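Local coordinates for uncharacterized conserved protein YjbQ/UPF0047 family, ortholog yugU B.subtilis (Clostridium acetobutylicum, PDB 1VMH), which is of unknown function but belongs to the UPF0047 (YjbQ-like) family and forms an assembly of three subunits, at residues I112-G116 against K117-G121. Residues are numbered along the deposited sequence; the frame is centred on the assembly and turned at random.
Sequences IIENG and KLKLG
Glu114 and Lys117 exchange two backbone hydrogen bonds of unequal quality. Glu114 N gives a nearly straight bond to Lys117 O, 2.9 Å away, whereas the return bond from Lys117 N to Glu114 O (3.0 Å) is more bent, its donor lying well above the carbonyl plane. Two residue pairs further from the turn, beyond the non-hydrogen-bonded pair Ile113-Leu118, Lys119 N donates to Ile112 O at 2.7 Å. The other two polar backbone atoms of this pair are joined through a water, which accepts from Ile112 N and donates to Lys119 O where the backbones separate. The direct backbone bonds build a beta hairpin with a two-residue loop, a type I' turn from Glu114 to Lys117, with Asn115 and Gly116 at its corner in positive-phi conformations; its short second strand, 117-118, lies at the edge of the chain's five-stranded antiparallel sheet. On one face, Ile113 CG1 packs 4.3 Å from Leu118 CD2, and both side chains rest on helix 33-43. On the other, Glu114 extends with CG anti to its N (chi1 -176°), and OE1 accepts from Lys119 NZ at 2.7 Å on its syn side, 29° out of the carboxylate plane, forming a salt bridge. The same lysine makes a cation-pi contact with Phe140 of a neighbouring subunit.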
# COMPACT_ATOMS: atom_id res chain seq x y z
N ILE A 112 9.83 -10.81 -0.42
CA ILE A 112 10.57 -11.73 -1.24
C ILE A 112 11.13 -12.83 -0.37
O ILE A 112 11.60 -12.57 0.77
CB ILE A 112 11.70 -11.00 -1.95
CG1 ILE A 112 11.12 -9.98 -2.95
CG2 ILE A 112 12.61 -11.98 -2.70
CD1 ILE A 112 12.12 -8.82 -3.33
N ILE A 113 11.08 -14.04 -0.89
CA ILE A 113 11.74 -15.19 -0.29
C ILE A 113 12.95 -15.52 -1.16
O ILE A 113 12.80 -15.71 -2.38
CB ILE A 113 10.80 -16.41 -0.21
CG1 ILE A 113 9.56 -16.09 0.63
CG2 ILE A 113 11.53 -17.60 0.37
CD1 ILE A 113 8.43 -17.09 0.40
N GLU A 114 14.12 -15.52 -0.55
CA GLU A 114 15.37 -15.81 -1.26
C GLU A 114 16.20 -16.74 -0.39
O GLU A 114 16.38 -16.45 0.80
CB GLU A 114 16.12 -14.50 -1.48
CG GLU A 114 17.41 -14.64 -2.29
CD GLU A 114 18.14 -13.32 -2.38
OE1 GLU A 114 18.58 -12.78 -1.34
OE2 GLU A 114 18.24 -12.79 -3.51
N ASN A 115 16.70 -17.83 -0.96
CA ASN A 115 17.45 -18.80 -0.18
C ASN A 115 16.69 -19.31 1.02
O ASN A 115 17.27 -19.56 2.08
CB ASN A 115 18.80 -18.24 0.24
CG ASN A 115 19.67 -17.90 -0.94
OD1 ASN A 115 19.76 -18.68 -1.90
ND2 ASN A 115 20.29 -16.73 -0.92
N GLY A 116 15.38 -19.46 0.85
CA GLY A 116 14.51 -19.99 1.88
C GLY A 116 14.29 -19.06 3.07
O GLY A 116 13.79 -19.52 4.09
N LYS A 117 14.65 -17.77 2.92
CA LYS A 117 14.55 -16.77 3.97
C LYS A 117 13.79 -15.54 3.48
O LYS A 117 13.90 -15.15 2.31
CB LYS A 117 15.95 -16.32 4.43
CG LYS A 117 16.79 -17.42 5.10
CD LYS A 117 18.26 -17.01 5.22
CE LYS A 117 19.09 -17.53 4.03
NZ LYS A 117 20.43 -16.86 3.87
N LEU A 118 13.04 -14.92 4.37
CA LEU A 118 12.40 -13.63 4.04
C LEU A 118 13.47 -12.58 3.84
O LEU A 118 14.31 -12.37 4.72
CB LEU A 118 11.48 -13.19 5.18
CG LEU A 118 10.27 -14.09 5.43
CD1 LEU A 118 9.65 -13.75 6.79
CD2 LEU A 118 9.27 -13.91 4.28
N LYS A 119 13.44 -11.92 2.69
CA LYS A 119 14.45 -10.94 2.34
C LYS A 119 14.08 -9.57 2.91
O LYS A 119 13.55 -8.69 2.21
CB LYS A 119 14.61 -10.83 0.85
CG LYS A 119 15.99 -10.31 0.42
CD LYS A 119 16.04 -10.22 -1.11
CE LYS A 119 17.28 -9.46 -1.59
NZ LYS A 119 18.52 -10.05 -1.02
N LEU A 120 14.35 -9.40 4.18
CA LEU A 120 14.01 -8.19 4.92
C LEU A 120 15.27 -7.42 5.24
O LEU A 120 16.35 -8.02 5.40
CB LEU A 120 13.27 -8.54 6.23
CG LEU A 120 11.87 -9.13 6.01
CD1 LEU A 120 11.37 -9.91 7.19
CD2 LEU A 120 10.88 -8.01 5.68
N GLY A 121 15.12 -6.11 5.38
CA GLY A 121 16.23 -5.25 5.75
C GLY A 121 16.52 -5.27 7.25
O GLY A 121 15.92 -6.01 8.01
O HOH W 1 11.55 -8.57 0.29